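Benzoate transport porin BenP (PDB 5DL8) forms an outer-membrane beta-barrel of the OprD porin family that probably lets small solutes such as benzoate pass, and binds calcium ions. Local coordinates at residues Y284-L295 against F305-E316; Q108-G116 against V175-F183. All blocks are in the same frame, centred on the assembly; numbering follows the deposited sequence.

Contact 1: residues Y284-L295 against F305-E316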
loop_
_atom_site.group_PDB
_atom_site.type_symbol
_atom_site.label_atom_id
_atom_site.label_comp_id
_atom_site.label_asym_id
_atom_site.label_seq_id
_atom_site.Cartn_x
_atom_site.Cartn_y
_atom_site.Cartn_z
ATOM N N TYR A 284 7.767 -14.718 10.057
ATOM C CA TYR A 284 8.690 -14.214 11.071
ATOM C C TYR A 284 9.322 -12.917 10.533
ATOM O O TYR A 284 9.650 -12.817 9.367
ATOM C CB TYR A 284 9.784 -15.215 11.436
ATOM C CG TYR A 284 10.746 -14.623 12.504
ATOM C CD1 TYR A 284 10.315 -14.442 13.849
ATOM C CD2 TYR A 284 12.084 -14.134 12.145
ATOM C CE1 TYR A 284 11.188 -13.908 14.808
ATOM C CE2 TYR A 284 12.956 -13.548 13.115
ATOM C CZ TYR A 284 12.522 -13.489 14.454
ATOM O OH TYR A 284 13.307 -12.936 15.447
ATOM N N GLN A 285 9.428 -11.937 11.381
ATOM C CA GLN A 285 10.051 -10.688 11.070
ATOM C C GLN A 285 10.826 -10.114 12.273
ATOM O O GLN A 285 10.423 -10.150 13.457
ATOM C CB GLN A 285 9.006 -9.637 10.599
ATOM C CG GLN A 285 9.406 -8.161 10.636
ATOM C CD GLN A 285 8.274 -7.266 10.038
ATOM O OE1 GLN A 285 7.984 -7.329 8.864
ATOM N NE2 GLN A 285 7.608 -6.477 10.894
ATOM N N GLN A 286 11.928 -9.496 11.936
ATOM C CA GLN A 286 12.787 -8.920 12.932
ATOM C C GLN A 286 13.333 -7.567 12.522
ATOM O O GLN A 286 13.864 -7.470 11.427
ATOM C CB GLN A 286 13.983 -9.864 13.195
ATOM C CG GLN A 286 14.563 -9.603 14.527
ATOM C CD GLN A 286 15.671 -10.558 14.987
ATOM O OE1 GLN A 286 15.518 -11.759 14.955
ATOM N NE2 GLN A 286 16.758 -9.963 15.567
ATOM N N ILE A 287 13.369 -6.612 13.447
ATOM C CA ILE A 287 13.892 -5.325 13.155
ATOM C C ILE A 287 15.208 -5.242 13.933
ATOM O O ILE A 287 15.287 -5.563 15.196
ATOM C CB ILE A 287 12.988 -4.171 13.665
ATOM C CG1 ILE A 287 11.547 -4.437 13.281
ATOM C CG2 ILE A 287 13.593 -2.803 13.254
ATOM C CD1 ILE A 287 11.354 -4.420 11.772
ATOM N N ILE A 288 16.243 -4.750 13.250
ATOM C CA ILE A 288 17.659 -4.765 13.804
ATOM C C ILE A 288 18.339 -3.426 13.649
ATOM O O ILE A 288 18.175 -2.771 12.611
ATOM C CB ILE A 288 18.573 -5.858 13.162
ATOM C CG1 ILE A 288 17.818 -7.201 13.016
ATOM C CG2 ILE A 288 19.857 -6.114 14.051
ATOM C CD1 ILE A 288 18.394 -8.168 12.035
ATOM N N GLY A 289 19.048 -2.998 14.685
ATOM C CA GLY A 289 19.697 -1.719 14.639
ATOM C C GLY A 289 19.268 -0.835 15.777
ATOM O O GLY A 289 18.561 -1.270 16.704
ATOM N N GLU A 290 19.773 0.371 15.736
ATOM C CA GLU A 290 19.553 1.307 16.749
ATOM C C GLU A 290 18.278 2.189 16.557
ATOM O O GLU A 290 18.085 3.101 17.371
ATOM C CB GLU A 290 20.832 2.187 16.912
ATOM C CG GLU A 290 21.949 1.371 17.488
ATOM C CD GLU A 290 23.297 2.186 17.666
ATOM O OE1 GLU A 290 23.471 3.228 16.988
ATOM O OE2 GLU A 290 24.098 1.737 18.528
ATOM N N SER A 291 17.456 1.952 15.531
ATOM C CA SER A 291 16.212 2.694 15.404
ATOM C C SER A 291 15.078 1.724 15.026
ATOM O O SER A 291 15.298 0.571 14.610
ATOM C CB SER A 291 16.317 3.853 14.427
ATOM O OG SER A 291 16.143 3.415 13.067
ATOM N N ALA A 292 13.829 2.199 15.275
ATOM C CA ALA A 292 12.642 1.642 14.595
ATOM C C ALA A 292 12.810 1.740 13.051
ATOM O O ALA A 292 13.558 2.611 12.523
ATOM C CB ALA A 292 11.367 2.433 15.037
ATOM N N TYR A 293 12.113 0.845 12.332
ATOM C CA TYR A 293 12.063 0.888 10.892
ATOM C C TYR A 293 11.201 2.107 10.464
ATOM O O TYR A 293 10.113 2.208 10.878
ATOM C CB TYR A 293 11.566 -0.424 10.244
ATOM C CG TYR A 293 11.920 -0.415 8.795
ATOM C CD1 TYR A 293 13.164 -0.836 8.401
ATOM C CD2 TYR A 293 11.095 0.132 7.839
ATOM C CE1 TYR A 293 13.564 -0.761 7.101
ATOM C CE2 TYR A 293 11.502 0.249 6.514
ATOM C CZ TYR A 293 12.742 -0.188 6.161
ATOM O OH TYR A 293 13.290 -0.110 4.879
ATOM N N PRO A 294 11.739 3.062 9.680
ATOM C CA PRO A 294 10.995 4.306 9.316
ATOM C C PRO A 294 9.970 4.173 8.219
ATOM O O PRO A 294 10.159 3.483 7.243
ATOM C CB PRO A 294 12.142 5.205 8.785
ATOM C CG PRO A 294 13.064 4.245 8.132
ATOM C CD PRO A 294 13.030 2.979 8.940
ATOM N N LEU A 295 8.926 4.929 8.330
ATOM C CA LEU A 295 7.886 5.139 7.296
ATOM C C LEU A 295 7.786 6.666 7.094
ATOM O O LEU A 295 7.928 7.395 8.027
ATOM C CB LEU A 295 6.555 4.580 7.849
ATOM C CG LEU A 295 6.724 3.082 7.724
ATOM C CD1 LEU A 295 6.744 2.248 9.021
ATOM C CD2 LEU A 295 6.045 2.496 6.496
ATOM N N PHE A 305 6.455 -5.366 2.998
ATOM C CA PHE A 305 6.705 -6.081 4.250
ATOM C C PHE A 305 5.968 -7.432 4.072
ATOM O O PHE A 305 5.099 -7.519 3.184
ATOM C CB PHE A 305 6.121 -5.287 5.453
ATOM C CG PHE A 305 7.005 -4.258 6.082
ATOM C CD1 PHE A 305 8.250 -3.918 5.602
ATOM C CD2 PHE A 305 6.538 -3.575 7.211
ATOM C CE1 PHE A 305 9.008 -2.935 6.205
ATOM C CE2 PHE A 305 7.304 -2.566 7.863
ATOM C CZ PHE A 305 8.534 -2.258 7.332
ATOM N N ILE A 306 6.349 -8.493 4.818
ATOM C CA ILE A 306 5.656 -9.859 4.633
ATOM C C ILE A 306 4.140 -9.831 5.020
ATOM O O ILE A 306 3.364 -10.647 4.613
ATOM C CB ILE A 306 6.220 -11.029 5.465
ATOM C CG1 ILE A 306 5.948 -10.780 6.965
ATOM C CG2 ILE A 306 7.676 -11.277 5.212
ATOM C CD1 ILE A 306 6.756 -11.715 7.877
ATOM N N ASN A 307 3.775 -8.945 5.921
ATOM C CA ASN A 307 2.387 -8.771 6.397
ATOM C C ASN A 307 2.027 -7.325 6.845
ATOM O O ASN A 307 1.765 -7.093 8.056
ATOM C CB ASN A 307 2.179 -9.759 7.556
ATOM C CG ASN A 307 0.750 -9.754 8.087
ATOM O OD1 ASN A 307 -0.213 -9.454 7.372
ATOM N ND2 ASN A 307 0.625 -10.115 9.343
ATOM N N TRP A 308 1.972 -6.380 5.887
ATOM C CA TRP A 308 1.604 -4.957 6.243
ATOM C C TRP A 308 0.142 -4.950 6.867
ATOM O O TRP A 308 -0.721 -5.627 6.411
ATOM C CB TRP A 308 1.760 -3.952 5.085
ATOM C CG TRP A 308 1.326 -2.671 5.489
ATOM C CD1 TRP A 308 0.049 -2.098 5.248
ATOM C CD2 TRP A 308 2.033 -1.743 6.281
ATOM N NE1 TRP A 308 -0.037 -0.859 5.849
ATOM C CE2 TRP A 308 1.141 -0.603 6.508
ATOM C CE3 TRP A 308 3.339 -1.695 6.781
ATOM C CZ2 TRP A 308 1.545 0.552 7.211
ATOM C CZ3 TRP A 308 3.757 -0.513 7.499
ATOM C CH2 TRP A 308 2.831 0.572 7.735
ATOM N N ASN A 309 -0.045 -4.343 8.020
ATOM C CA ASN A 309 -1.319 -4.452 8.725
ATOM C C ASN A 309 -1.489 -3.126 9.487
ATOM O O ASN A 309 -0.863 -2.112 9.125
ATOM C CB ASN A 309 -1.360 -5.712 9.594
ATOM C CG ASN A 309 -0.224 -5.762 10.711
ATOM O OD1 ASN A 309 0.639 -4.845 10.895
ATOM N ND2 ASN A 309 -0.212 -6.856 11.423
ATOM N N ALA A 310 -2.282 -3.098 10.546
ATOM C CA ALA A 310 -2.679 -1.822 11.149
ATOM C C ALA A 310 -1.613 -1.097 11.915
ATOM O O ALA A 310 -1.634 0.091 11.968
ATOM C CB ALA A 310 -3.849 -2.080 12.106
ATOM N N THR A 311 -0.714 -1.861 12.588
ATOM C CA THR A 311 0.218 -1.363 13.560
ATOM C C THR A 311 1.715 -1.676 13.129
ATOM O O THR A 311 2.606 -0.862 13.324
ATOM C CB THR A 311 -0.161 -1.843 15.005
ATOM O OG1 THR A 311 -0.129 -3.248 15.162
ATOM C CG2 THR A 311 -1.517 -1.295 15.446
ATOM N N GLY A 312 1.963 -2.811 12.468
ATOM C CA GLY A 312 3.142 -2.943 11.585
ATOM C C GLY A 312 4.372 -3.801 12.054
ATOM O O GLY A 312 5.152 -4.323 11.247
ATOM N N PHE A 313 4.481 -3.815 13.379
ATOM C CA PHE A 313 5.435 -4.533 14.152
ATOM C C PHE A 313 6.838 -4.116 13.696
ATOM O O PHE A 313 7.658 -4.991 13.431
ATOM C CB PHE A 313 5.077 -5.997 13.984
ATOM C CG PHE A 313 3.695 -6.350 14.568
ATOM C CD1 PHE A 313 2.539 -6.062 13.892
ATOM C CD2 PHE A 313 3.599 -6.930 15.817
ATOM C CE1 PHE A 313 1.326 -6.367 14.480
ATOM C CE2 PHE A 313 2.407 -7.296 16.362
ATOM C CZ PHE A 313 1.245 -6.938 15.743
ATOM N N PHE A 314 7.056 -2.799 13.529
ATOM C CA PHE A 314 8.339 -2.281 12.971
ATOM C C PHE A 314 9.157 -1.509 14.061
ATOM O O PHE A 314 10.056 -0.748 13.803
ATOM C CB PHE A 314 8.087 -1.480 11.640
ATOM C CG PHE A 314 7.066 -0.401 11.728
ATOM C CD1 PHE A 314 7.369 0.843 12.324
ATOM C CD2 PHE A 314 5.781 -0.590 11.196
ATOM C CE1 PHE A 314 6.357 1.889 12.436
ATOM C CE2 PHE A 314 4.758 0.406 11.341
ATOM C CZ PHE A 314 5.047 1.658 11.924
ATOM N N LYS A 315 8.834 -1.706 15.310
ATOM C CA LYS A 315 9.490 -0.985 16.353
ATOM C C LYS A 315 10.912 -1.570 16.625
ATOM O O LYS A 315 11.226 -2.712 16.283
ATOM C CB LYS A 315 8.678 -0.978 17.696
ATOM C CG LYS A 315 7.274 -0.404 17.616
ATOM C CD LYS A 315 6.340 -0.812 18.778
ATOM C CE LYS A 315 4.952 -0.368 18.521
ATOM N NZ LYS A 315 4.282 -1.073 17.394
ATOM N N GLU A 316 11.728 -0.714 17.223
ATOM C CA GLU A 316 13.160 -1.026 17.398
ATOM C C GLU A 316 13.371 -2.327 18.146
ATOM O O GLU A 316 12.886 -2.500 19.257
ATOM C CB GLU A 316 13.857 0.101 18.193
ATOM C CG GLU A 316 15.295 -0.160 18.596
ATOM C CD GLU A 316 15.927 1.054 19.320
ATOM O OE1 GLU A 316 15.319 2.133 19.271
ATOM O OE2 GLU A 316 17.033 0.949 19.903
HETATM O O HOH W 1 5.167 -7.503 7.976
HETATM O O HOH W 2 8.728 -8.123 6.455
HETATM O O HOH W 3 18.489 -1.413 19.591
#
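With its chi1 of 53° placing CG between the backbone N and the carbonyl carbon, Phe-314 lays its ring flat under Leu-295, whose CD1 stands almost on the ring normal, a close CH-pi contact 3.3 Å from the centroid of the Phe-314 ring. The other branch, CD2, lies 3.9 Å from Trp-308 CZ3, so the forked leucine serves two aromatic rings at once. Gln-285 instead swings CG away from its backbone N and runs extended to a primary amide that reaches the loop main chain. Its NE2 donates two bent hydrogen bonds, one to Phe-313 O (2.9 Å) from above that carbonyl plane, the other to Gly-312 O (3.3 Å), met in plane on a lone pair. Both acceptors lie close to the plane of the amide and so fix its rotation about the last side-chain bond; two waters on OE1 carry the grip on to the backbone N of Ile-306 and of Asn-307. In this OprD-family barrel Gln-285 and Ile-287 lie on the inward side of strand 278-288, and the long loop leading to strand 319-328 folds back over them. Gly-312, at a positive phi, suits its tight place: a beta carbon would run into the Phe-314 ring. Tyr-293 N closes the loop on itself with a fairly straight 3.0 Å bond to Phe-314 O. Its own ring takes the edge of Phe-305 in an offset edge-to-face pair, Phe-305 CZ lying 3.5 Å from Tyr-293 CD2 and the planes turned by 69°. Beyond the two segments, Phe-305 meets Phe-251 edge-to-face, and the Tyr-293 hydroxyl bonds to Lys-228 NZ.

Contact 2: residues Q108-G116 against V175-F183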
loop_
_atom_site.group_PDB
_atom_site.type_symbol
_atom_site.label_atom_id
_atom_site.label_comp_id
_atom_site.label_asym_id
_atom_site.label_seq_id
_atom_site.Cartn_x
_atom_site.Cartn_y
_atom_site.Cartn_z
ATOM N N GLN A 108 -12.838 17.752 11.084
ATOM C CA GLN A 108 -12.730 16.799 9.956
ATOM C C GLN A 108 -13.337 17.455 8.760
ATOM O O GLN A 108 -14.338 18.125 8.909
ATOM C CB GLN A 108 -13.543 15.551 10.258
ATOM C CG GLN A 108 -13.090 14.772 11.490
ATOM C CD GLN A 108 -13.736 13.426 11.553
ATOM O OE1 GLN A 108 -14.801 13.183 12.290
ATOM N NE2 GLN A 108 -13.163 12.507 10.721
ATOM N N ALA A 109 -12.743 17.305 7.588
ATOM C CA ALA A 109 -13.279 17.967 6.367
ATOM C C ALA A 109 -14.698 17.452 6.069
ATOM O O ALA A 109 -15.018 16.257 6.327
ATOM C CB ALA A 109 -12.425 17.554 5.174
ATOM N N SER A 110 -15.526 18.294 5.495
ATOM C CA SER A 110 -16.890 17.803 5.189
ATOM C C SER A 110 -16.935 17.094 3.844
ATOM O O SER A 110 -17.827 16.316 3.604
ATOM C CB SER A 110 -17.945 18.922 5.387
ATOM O OG SER A 110 -17.578 19.925 4.548
ATOM N N ASP A 111 -15.912 17.310 3.009
ATOM C CA ASP A 111 -15.749 16.663 1.674
ATOM C C ASP A 111 -14.277 16.861 1.160
ATOM O O ASP A 111 -13.541 17.670 1.707
ATOM C CB ASP A 111 -16.833 17.135 0.685
ATOM C CG ASP A 111 -16.645 18.537 0.156
ATOM O OD1 ASP A 111 -15.908 19.319 0.693
ATOM O OD2 ASP A 111 -17.185 18.911 -0.876
ATOM N N TYR A 112 -13.809 16.068 0.209
ATOM C CA TYR A 112 -12.511 16.363 -0.413
ATOM C C TYR A 112 -12.488 15.759 -1.806
ATOM O O TYR A 112 -13.210 14.801 -2.075
ATOM C CB TYR A 112 -11.310 15.915 0.427
ATOM C CG TYR A 112 -10.953 14.442 0.505
ATOM C CD1 TYR A 112 -11.885 13.512 0.927
ATOM C CD2 TYR A 112 -9.576 14.012 0.365
ATOM C CE1 TYR A 112 -11.583 12.215 1.144
ATOM C CE2 TYR A 112 -9.242 12.636 0.507
ATOM C CZ TYR A 112 -10.235 11.743 0.921
ATOM O OH TYR A 112 -9.938 10.391 1.091
ATOM N N LEU A 113 -11.708 16.434 -2.657
ATOM C CA LEU A 113 -11.580 16.195 -4.052
ATOM C C LEU A 113 -10.134 16.022 -4.389
ATOM O O LEU A 113 -9.338 16.962 -4.048
ATOM C CB LEU A 113 -12.028 17.437 -4.828
ATOM C CG LEU A 113 -11.898 17.368 -6.350
ATOM C CD1 LEU A 113 -12.859 16.393 -6.987
ATOM C CD2 LEU A 113 -12.172 18.774 -6.888
ATOM N N LYS A 114 -9.817 14.907 -5.070
ATOM C CA LYS A 114 -8.469 14.699 -5.738
ATOM C C LYS A 114 -8.659 14.692 -7.274
ATOM O O LYS A 114 -9.735 14.320 -7.744
ATOM C CB LYS A 114 -7.921 13.383 -5.344
ATOM C CG LYS A 114 -7.599 13.153 -3.894
ATOM C CD LYS A 114 -7.323 11.689 -3.686
ATOM C CE LYS A 114 -6.663 11.424 -2.355
ATOM N NZ LYS A 114 -5.224 11.937 -2.361
ATOM N N TYR A 115 -7.629 15.083 -8.018
ATOM C CA TYR A 115 -7.531 14.898 -9.426
ATOM C C TYR A 115 -6.043 14.925 -9.886
ATOM O O TYR A 115 -5.180 15.480 -9.220
ATOM C CB TYR A 115 -8.346 15.923 -10.236
ATOM C CG TYR A 115 -7.932 17.360 -9.999
ATOM C CD1 TYR A 115 -8.446 18.065 -8.933
ATOM C CD2 TYR A 115 -7.043 18.041 -10.861
ATOM C CE1 TYR A 115 -8.075 19.406 -8.692
ATOM C CE2 TYR A 115 -6.668 19.369 -10.643
ATOM C CZ TYR A 115 -7.207 20.030 -9.542
ATOM O OH TYR A 115 -6.954 21.332 -9.233
ATOM N N GLY A 116 -5.810 14.346 -11.068
ATOM C CA GLY A 116 -4.502 14.296 -11.720
ATOM C C GLY A 116 -4.584 13.951 -13.204
ATOM O O GLY A 116 -5.651 13.569 -13.741
ATOM N N VAL A 175 3.691 13.650 -3.258
ATOM C CA VAL A 175 2.750 12.605 -2.875
ATOM C C VAL A 175 1.419 13.289 -2.529
ATOM O O VAL A 175 1.388 14.395 -1.937
ATOM C CB VAL A 175 3.236 11.731 -1.657
ATOM C CG1 VAL A 175 3.588 12.590 -0.442
ATOM C CG2 VAL A 175 2.135 10.758 -1.242
ATOM N N SER A 176 0.321 12.669 -2.895
ATOM C CA SER A 176 -1.034 13.128 -2.390
ATOM C C SER A 176 -1.587 12.044 -1.563
ATOM O O SER A 176 -2.112 11.053 -2.102
ATOM C CB SER A 176 -2.003 13.343 -3.531
ATOM O OG SER A 176 -3.184 14.031 -3.078
ATOM N N PRO A 177 -1.399 12.125 -0.271
ATOM C CA PRO A 177 -1.881 11.021 0.601
ATOM C C PRO A 177 -3.400 10.668 0.512
ATOM O O PRO A 177 -4.188 11.477 0.052
ATOM C CB PRO A 177 -1.498 11.517 2.036
ATOM C CG PRO A 177 -0.327 12.359 1.808
ATOM C CD PRO A 177 -0.653 13.114 0.519
ATOM N N ARG A 178 -3.757 9.451 0.934
ATOM C CA ARG A 178 -5.108 8.948 0.843
ATOM C C ARG A 178 -6.175 9.960 1.480
ATOM O O ARG A 178 -7.232 10.097 0.961
ATOM C CB ARG A 178 -5.204 7.573 1.492
ATOM C CG ARG A 178 -5.162 7.613 2.996
ATOM C CD ARG A 178 -4.916 6.274 3.593
ATOM N NE ARG A 178 -4.959 6.297 5.075
ATOM C CZ ARG A 178 -4.412 5.333 5.870
ATOM N NH1 ARG A 178 -3.672 4.298 5.285
ATOM N NH2 ARG A 178 -4.538 5.405 7.235
ATOM N N ASN A 179 -5.782 10.720 2.512
ATOM C CA ASN A 179 -6.665 11.585 3.254
ATOM C C ASN A 179 -6.418 13.015 2.941
ATOM O O ASN A 179 -6.743 13.862 3.816
ATOM C CB ASN A 179 -6.548 11.326 4.798
ATOM C CG ASN A 179 -5.152 11.661 5.387
ATOM O OD1 ASN A 179 -4.144 11.352 4.822
ATOM N ND2 ASN A 179 -5.123 12.203 6.571
ATOM N N GLU A 180 -5.855 13.351 1.754
ATOM C CA GLU A 180 -5.572 14.748 1.449
ATOM C C GLU A 180 -5.915 15.031 0.019
ATOM O O GLU A 180 -5.930 14.133 -0.786
ATOM C CB GLU A 180 -4.056 15.175 1.648
ATOM C CG GLU A 180 -3.412 14.855 2.966
ATOM C CD GLU A 180 -3.883 15.717 4.125
ATOM O OE1 GLU A 180 -4.677 16.698 3.913
ATOM O OE2 GLU A 180 -3.472 15.423 5.293
ATOM N N GLU A 181 -6.041 16.312 -0.282
ATOM C CA GLU A 181 -6.416 16.792 -1.619
ATOM C C GLU A 181 -5.289 17.141 -2.510
ATOM O O GLU A 181 -5.438 17.083 -3.684
ATOM C CB GLU A 181 -7.222 18.146 -1.546
ATOM C CG GLU A 181 -8.581 17.994 -0.828
ATOM C CD GLU A 181 -9.607 19.116 -1.154
ATOM O OE1 GLU A 181 -9.307 20.270 -1.058
ATOM O OE2 GLU A 181 -10.729 18.828 -1.504
ATOM N N ASP A 182 -4.217 17.644 -1.953
ATOM C CA ASP A 182 -3.156 18.257 -2.732
ATOM C C ASP A 182 -1.935 17.324 -2.767
ATOM O O ASP A 182 -1.829 16.416 -1.991
ATOM C CB ASP A 182 -2.782 19.599 -2.082
ATOM C CG ASP A 182 -3.796 20.691 -2.410
ATOM O OD1 ASP A 182 -4.764 20.395 -3.191
ATOM O OD2 ASP A 182 -3.631 21.854 -1.924
ATOM N N PHE A 183 -1.055 17.619 -3.690
ATOM C CA PHE A 183 0.246 16.959 -3.888
ATOM C C PHE A 183 1.175 17.795 -3.063
ATOM O O PHE A 183 1.213 18.999 -3.240
ATOM C CB PHE A 183 0.674 16.917 -5.377
ATOM C CG PHE A 183 -0.022 15.840 -6.123
ATOM C CD1 PHE A 183 0.447 14.516 -6.060
ATOM C CD2 PHE A 183 -1.234 16.120 -6.801
ATOM C CE1 PHE A 183 -0.217 13.503 -6.728
ATOM C CE2 PHE A 183 -1.960 15.102 -7.414
ATOM C CZ PHE A 183 -1.432 13.776 -7.398
#
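Ser-176, at the end of strand 165-176, is the first residue to meet Lys-114: its OG lies 3.0 Å from Lys-114 NZ in a weak bond, while the hydroxyl proton goes to Asp-182 O. Pro-177 opens a type I turn and gives a closer acceptor, Pro-177 O lying 2.7 Å from Lys-114 NZ, which comes from above the carbonyl plane. The same oxygen receives Glu-180 N, the bond that closes the turn, and the two donors come from opposite faces of its plane. Arg-178 meets the strand through its carbonyl, while its guanidinium leads away to a salt bridge with Asp-143; Arg-178 O sits at the edge of the Tyr-112 ring and takes the phenol proton at 2.7 Å from Tyr-112 OH, an oxygen that also accepts from Leu-148 N. Glu-180 turns its carbonyl nearly straight at the ammonium, Glu-180 O being 2.8 Å from Lys-114 NZ. A long, flexible lysine suits this site, for a final bend (chi4 -71°) tucks NZ into the turn. Glu-181 next reaches back to strand 107-123, its OE2 met on the anti side by Leu-113 N at 2.8 Å; Tyr-112 and Lys-114 pair with strand 72-87, whereas Leu-113 N faces the other way, and the carboxylate serves it as a strand partner would. Last comes Phe-183, with Tyr-115 O at the edge of its ring, 3.7 Å from CE2. The buried ammonium is thus surrounded by neutral oxygens whose dipoles probably stabilise its charge, so that one lysine inside the barrel both pins the turn and meets its own polar needs.

Contact 2 closes before contact 1 opens along the chain, and in both of them a loop leaving a barrel strand packs against inward-facing side chains of the wall. Their centres lie 27 Å apart, and although the nearest atoms approach to about 6 Å the two do not touch; centres 15 and 17 Å from that of the chain put neither at its middle. Contact 1 lies nearer a calcium site: the Lys-315 side chain is about 6 Å from that of Val-388, a calcium ligand, and about 12 Å from a bound calcium ion. Residues 108-116 and 175-183 are remote from both sites. The two infolded loops probably help shape the channel.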